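Local structure of nucleotidyl transferase AbiEii/AbiGii toxin family protein (Mycobacterium tuberculosis, 6Y56) at residues Arg10-Arg15 / Asp20-Asp25; Asp210-Arg215 / Arg279-Val284. The protein is a nucleotidyltransferase toxin of a toxin-antitoxin system, probably acting by transferring nucleotides to tRNA acceptor stems and so blocking bacterial growth. One frame throughout, in Å; residues are numbered along the deposited sequence.

Contact 1: residues Arg10-Arg15 / Asp20-Asp25; sequences RHALGR and DAALLD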
loop_
_atom_site.group_PDB
_atom_site.type_symbol
_atom_site.label_atom_id
_atom_site.label_comp_id
_atom_site.label_asym_id
_atom_site.label_seq_id
_atom_site.Cartn_x
_atom_site.Cartn_y
_atom_site.Cartn_z
ATOM N N ARG A 10 16.321 -2.304 -18.228
ATOM C CA ARG A 10 16.635 -3.591 -17.605
ATOM C C ARG A 10 15.853 -3.784 -16.305
ATOM O O ARG A 10 15.383 -4.892 -16.008
ATOM C CB ARG A 10 18.141 -3.690 -17.344
ATOM C CG ARG A 10 18.583 -4.999 -16.703
ATOM C CD ARG A 10 20.106 -5.152 -16.737
ATOM N NE ARG A 10 20.618 -4.899 -18.079
ATOM C CZ ARG A 10 21.425 -3.896 -18.406
ATOM N NH1 ARG A 10 21.844 -3.047 -17.478
ATOM N NH2 ARG A 10 21.818 -3.747 -19.664
ATOM N N HIS A 11 15.722 -2.714 -15.515
ATOM C CA HIS A 11 14.892 -2.730 -14.314
ATOM C C HIS A 11 13.448 -3.113 -14.633
ATOM O O HIS A 11 12.756 -3.710 -13.791
ATOM C CB HIS A 11 14.971 -1.338 -13.696
ATOM C CG HIS A 11 14.385 -1.236 -12.330
ATOM N ND1 HIS A 11 14.796 -2.020 -11.276
ATOM C CD2 HIS A 11 13.439 -0.403 -11.839
ATOM C CE1 HIS A 11 14.120 -1.684 -10.193
ATOM N NE2 HIS A 11 13.292 -0.703 -10.507
ATOM N N ALA A 12 12.975 -2.781 -15.834
ATOM C CA ALA A 12 11.663 -3.176 -16.330
ATOM C C ALA A 12 11.679 -4.561 -16.962
ATOM O O ALA A 12 10.718 -4.931 -17.644
ATOM C CB ALA A 12 11.153 -2.149 -17.348
ATOM N N LEU A 13 12.751 -5.324 -16.760
ATOM C CA LEU A 13 12.906 -6.658 -17.344
ATOM C C LEU A 13 12.852 -6.636 -18.867
ATOM O O LEU A 13 12.401 -7.596 -19.496
ATOM C CB LEU A 13 11.904 -7.666 -16.768
ATOM C CG LEU A 13 12.226 -8.236 -15.398
ATOM C CD1 LEU A 13 11.072 -9.111 -14.939
ATOM C CD2 LEU A 13 13.520 -9.037 -15.432
ATOM N N GLY A 14 13.309 -5.547 -19.475
ATOM C CA GLY A 14 13.281 -5.416 -20.915
ATOM C C GLY A 14 11.915 -5.210 -21.528
ATOM O O GLY A 14 11.817 -5.154 -22.759
ATOM N N ARG A 15 10.859 -5.084 -20.721
ATOM C CA ARG A 15 9.503 -4.891 -21.235
ATOM C C ARG A 15 9.279 -3.413 -21.544
ATOM O O ARG A 15 9.238 -2.578 -20.632
ATOM C CB ARG A 15 8.475 -5.378 -20.218
ATOM C CG ARG A 15 8.692 -6.794 -19.713
ATOM C CD ARG A 15 7.730 -7.109 -18.572
ATOM N NE ARG A 15 6.366 -6.716 -18.909
ATOM C CZ ARG A 15 5.486 -6.214 -18.044
ATOM N NH1 ARG A 15 5.811 -6.037 -16.769
ATOM N NH2 ARG A 15 4.275 -5.883 -18.461
ATOM N N ASP A 20 7.889 2.955 -18.165
ATOM C CA ASP A 20 7.425 4.091 -17.376
ATOM C C ASP A 20 7.209 3.695 -15.920
ATOM O O ASP A 20 7.537 4.467 -15.011
ATOM C CB ASP A 20 6.143 4.669 -17.979
ATOM C CG ASP A 20 6.411 5.671 -19.102
ATOM O OD1 ASP A 20 7.575 5.851 -19.497
ATOM O OD2 ASP A 20 5.438 6.296 -19.570
ATOM N N ALA A 21 6.653 2.503 -15.680
ATOM C CA ALA A 21 6.503 2.028 -14.306
ATOM C C ALA A 21 7.855 1.857 -13.627
ATOM O O ALA A 21 8.002 2.155 -12.436
ATOM C CB ALA A 21 5.734 0.710 -14.283
ATOM N N ALA A 22 8.863 1.381 -14.373
ATOM C CA ALA A 22 10.198 1.226 -13.809
ATOM C C ALA A 22 10.825 2.577 -13.496
ATOM O O ALA A 22 11.496 2.728 -12.470
ATOM C CB ALA A 22 11.086 0.411 -14.752
ATOM N N LEU A 23 10.620 3.564 -14.370
ATOM C CA LEU A 23 11.138 4.897 -14.102
ATOM C C LEU A 23 10.472 5.503 -12.875
ATOM O O LEU A 23 11.132 6.151 -12.055
ATOM C CB LEU A 23 10.950 5.792 -15.329
ATOM C CG LEU A 23 11.543 7.201 -15.260
ATOM C CD1 LEU A 23 13.000 7.162 -14.882
ATOM C CD2 LEU A 23 11.355 7.934 -16.584
ATOM N N LEU A 24 9.163 5.285 -12.728
ATOM C CA LEU A 24 8.461 5.754 -11.536
ATOM C C LEU A 24 8.956 5.041 -10.289
ATOM O O LEU A 24 9.126 5.669 -9.238
ATOM C CB LEU A 24 6.962 5.530 -11.703
ATOM C CG LEU A 24 6.133 5.888 -10.461
ATOM C CD1 LEU A 24 6.233 7.367 -10.084
ATOM C CD2 LEU A 24 4.694 5.485 -10.721
ATOM N N ASP A 25 9.200 3.733 -10.385
ATOM C CA ASP A 25 9.746 2.977 -9.261
ATOM C C ASP A 25 11.049 3.608 -8.773
ATOM O O ASP A 25 11.251 3.813 -7.564
ATOM C CB ASP A 25 9.966 1.517 -9.692
ATOM C CG ASP A 25 10.448 0.626 -8.559
ATOM O OD1 ASP A 25 9.668 0.393 -7.617
ATOM O OD2 ASP A 25 11.609 0.150 -8.599
#

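Contact 2: residues Asp210-Arg215 / Arg279-Val284; sequences DVVDDR and RHRREV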
loop_
_atom_site.group_PDB
_atom_site.type_symbol
_atom_site.label_atom_id
_atom_site.label_comp_id
_atom_site.label_asym_id
_atom_site.label_seq_id
_atom_site.Cartn_x
_atom_site.Cartn_y
_atom_site.Cartn_z
ATOM N N ASP A 210 -13.916 1.575 8.603
ATOM C CA ASP A 210 -14.186 1.973 7.226
ATOM C C ASP A 210 -15.665 2.264 7.015
ATOM O O ASP A 210 -16.024 3.267 6.378
ATOM C CB ASP A 210 -13.766 0.856 6.274
ATOM C CG ASP A 210 -12.256 0.681 6.179
ATOM O OD1 ASP A 210 -11.502 1.562 6.638
ATOM O OD2 ASP A 210 -11.843 -0.363 5.624
ATOM N N VAL A 211 -16.533 1.404 7.547
ATOM C CA VAL A 211 -17.975 1.550 7.383
ATOM C C VAL A 211 -18.517 2.637 8.303
ATOM O O VAL A 211 -19.213 3.554 7.856
ATOM C CB VAL A 211 -18.672 0.198 7.633
ATOM C CG1 VAL A 211 -20.200 0.361 7.658
ATOM C CG2 VAL A 211 -18.270 -0.807 6.570
ATOM N N VAL A 212 -18.250 2.530 9.610
ATOM C CA VAL A 212 -18.900 3.403 10.585
ATOM C C VAL A 212 -18.370 4.821 10.484
ATOM O O VAL A 212 -19.138 5.793 10.507
ATOM C CB VAL A 212 -18.740 2.841 12.009
ATOM C CG1 VAL A 212 -19.272 3.837 13.043
ATOM C CG2 VAL A 212 -19.446 1.506 12.133
ATOM N N ASP A 213 -17.056 4.970 10.391
ATOM C CA ASP A 213 -16.475 6.304 10.409
ATOM C C ASP A 213 -16.218 6.873 9.024
ATOM O O ASP A 213 -16.489 8.056 8.790
ATOM C CB ASP A 213 -15.201 6.338 11.256
ATOM C CG ASP A 213 -15.500 6.216 12.748
ATOM O OD1 ASP A 213 -16.580 6.684 13.186
ATOM O OD2 ASP A 213 -14.664 5.646 13.474
ATOM N N ASP A 214 -15.736 6.046 8.095
ATOM C CA ASP A 214 -15.421 6.559 6.734
ATOM C C ASP A 214 -16.605 6.398 5.772
ATOM O O ASP A 214 -16.502 6.905 4.653
ATOM C CB ASP A 214 -14.130 5.949 6.186
ATOM C CG ASP A 214 -12.902 6.349 6.984
ATOM O OD1 ASP A 214 -13.030 7.218 7.867
ATOM O OD2 ASP A 214 -11.836 5.779 6.720
ATOM N N ARG A 215 -17.671 5.717 6.201
ATOM C CA ARG A 215 -18.893 5.506 5.369
ATOM C C ARG A 215 -18.535 4.839 4.034
ATOM O O ARG A 215 -19.183 5.137 3.029
ATOM C CB ARG A 215 -19.667 6.816 5.187
ATOM C CG ARG A 215 -20.019 7.502 6.498
ATOM C CD ARG A 215 -20.469 8.934 6.286
ATOM N NE ARG A 215 -21.432 9.358 7.288
ATOM C CZ ARG A 215 -22.104 10.499 7.235
ATOM N NH1 ARG A 215 -21.904 11.333 6.230
ATOM N NH2 ARG A 215 -22.970 10.798 8.185
ATOM N N ARG A 279 -22.867 1.497 18.169
ATOM C CA ARG A 279 -22.988 1.178 19.586
ATOM C C ARG A 279 -21.814 0.364 20.108
ATOM O O ARG A 279 -21.616 0.302 21.325
ATOM C CB ARG A 279 -24.293 0.437 19.877
ATOM C CG ARG A 279 -24.388 -0.943 19.253
ATOM C CD ARG A 279 -25.799 -1.498 19.392
ATOM N NE ARG A 279 -25.799 -2.866 19.899
ATOM C CZ ARG A 279 -25.949 -3.943 19.134
ATOM N NH1 ARG A 279 -26.121 -3.806 17.827
ATOM N NH2 ARG A 279 -25.931 -5.157 19.676
ATOM N N HIS A 280 -21.035 -0.258 19.225
ATOM C CA HIS A 280 -19.891 -1.056 19.637
ATOM C C HIS A 280 -18.584 -0.278 19.647
ATOM O O HIS A 280 -17.525 -0.895 19.813
ATOM C CB HIS A 280 -19.766 -2.316 18.770
ATOM C CG HIS A 280 -20.959 -3.216 18.838
ATOM N ND1 HIS A 280 -21.614 -3.665 17.713
ATOM C CD2 HIS A 280 -21.620 -3.744 19.896
ATOM C CE1 HIS A 280 -22.626 -4.436 18.072
ATOM N NE2 HIS A 280 -22.651 -4.501 19.392
ATOM N N ARG A 281 -18.630 1.055 19.519
ATOM C CA ARG A 281 -17.404 1.838 19.389
ATOM C C ARG A 281 -16.436 1.583 20.537
ATOM O O ARG A 281 -15.235 1.405 20.316
ATOM C CB ARG A 281 -17.712 3.328 19.298
ATOM C CG ARG A 281 -16.443 4.163 19.167
ATOM C CD ARG A 281 -16.733 5.636 18.913
ATOM N NE ARG A 281 -17.582 5.845 17.746
ATOM C CZ ARG A 281 -17.133 5.969 16.504
ATOM N NH1 ARG A 281 -15.836 5.901 16.252
ATOM N NH2 ARG A 281 -17.991 6.160 15.508
ATOM N N ARG A 282 -16.938 1.583 21.775
ATOM C CA ARG A 282 -16.059 1.383 22.925
ATOM C C ARG A 282 -15.423 -0.004 22.912
ATOM O O ARG A 282 -14.241 -0.155 23.239
ATOM C CB ARG A 282 -16.835 1.612 24.222
ATOM C CG ARG A 282 -15.992 1.488 25.481
ATOM C CD ARG A 282 -14.904 2.543 25.523
ATOM N NE ARG A 282 -13.600 2.002 25.158
ATOM C CZ ARG A 282 -12.519 2.743 24.941
ATOM N NH1 ARG A 282 -12.588 4.064 25.051
ATOM N NH2 ARG A 282 -11.367 2.168 24.615
ATOM N N GLU A 283 -16.191 -1.026 22.539
ATOM C CA GLU A 283 -15.627 -2.372 22.434
ATOM C C GLU A 283 -14.541 -2.430 21.366
ATOM O O GLU A 283 -13.505 -3.080 21.554
ATOM C CB GLU A 283 -16.725 -3.378 22.104
ATOM C CG GLU A 283 -17.829 -3.440 23.149
ATOM C CD GLU A 283 -18.916 -4.438 22.812
ATOM O OE1 GLU A 283 -18.764 -5.212 21.848
ATOM O OE2 GLU A 283 -19.938 -4.452 23.533
ATOM N N VAL A 284 -14.768 -1.757 20.236
ATOM C CA VAL A 284 -13.787 -1.736 19.156
ATOM C C VAL A 284 -12.538 -0.973 19.583
ATOM O O VAL A 284 -11.408 -1.413 19.328
ATOM C CB VAL A 284 -14.442 -1.170 17.880
ATOM C CG1 VAL A 284 -13.401 -0.825 16.819
ATOM C CG2 VAL A 284 -15.474 -2.160 17.327
#

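Contact 1: residues Arg10-Arg15 / Asp20-Asp25
At the turn between helix 5-11 and helix 19-38, H11 and A12 of the first helix end meet A22 and D25 of the second helix. A Schellman motif finishes helix 5-11: L13, with positive phi, is its C-prime residue, and the chain swings round in a type I' turn from A12 to R15 before the next helix begins. The polar link is a hydrogen bond from H11 NE2 to D25 OD2, 2.7 Å long with an N-H...O angle of 166°. D25 OD2 lies almost in the imidazole plane, whereas the donor reaches this oxygen on its anti side and 23° out of the carboxylate plane. With CG anti to the backbone N in H11 (chi1 -169°), the ring extends toward helix 19-38, edge first. H11 CD2 passes 3.7 Å from the carbonyl oxygen A22 O, again at the ring edge, and 3.8 Å from A22 CB. Beside this link, the backbones draw together to 5.3 Å between A12 CA and A22 CA, and the alanine methyls touch, A12 CB to A22 CB at 3.6 Å; two alanines permit so near an approach. V8 and F65 also pack on A22. D25 is shared further: OD2 forms a salt bridge with R55, and OD1 with K56. Three partners therefore fix the carboxylate. Because NE2 serves as the donor, H11 carries a proton there, and the two basic side chains would be expected to keep D25 ionised in its buried setting.

Contact 2: residues Asp210-Arg215 / Arg279-Val284
R281 grips D213 end-on, its NH1 and NH2 each directed at a different carboxylate oxygen in a two-pronged salt bridge. NH2 of R281 donates to OD1 of D213 at 2.8 Å with an N-H...O angle of 160°, and R281 NH1 reaches D213 OD2 at 3.0 Å, about as straight. Both oxygens accept through their syn lone pairs. A weak third bond runs from R281 NH1 to D213 OD1 at 3.3 Å. The guanidinium and carboxylate planes are 23° apart, nearly coplanar, which suits the paired bonds and restrains rotation of either group. The arginine chain is extended through chi2 and then bends at chi3 (-55°), bringing its flat end up to the aspartate from the opposite direction. R281 NH2 is also salt-bridged to E278, the stronger of its partners, so that two carboxylates share the guanidinium. Packing is slight: the V212 CG1 methyl lies 3.6 Å from R281 NH2, oblique to the guanidinium. No backbone bond joins the segments, whose nearest CA atoms, those of V212 and R281, remain 9.1 Å apart. W208, on helix 196-212, touches the side chains of D213, R281 and V284, while W273 of helix 268-273 also packs on V284. The long arginine thus spans from the first turn of helix 281-292 to D213, near where helix 196-212 gives way to the following loop, at the protein surface.

Overall arrangement
Contact 1 is largely buried and joins two helices consecutive in the chain, whereas contact 2 lies at the surface and brings together helices more than sixty residues apart. They share no helix: their centres are 41 Å apart, on opposite sides of the chain's centre, and even their nearest atoms are about 24 Å from each other. Contact 1 combines close backbone approach and methyl packing with a single histidine-carboxylate bond, inside a charged cluster. Contact 2 covers less area and depends on an arginine-aspartate pair at the end of a long side chain. In both, an aspartate accepts the bond and one member of the pair has at least one further charged partner.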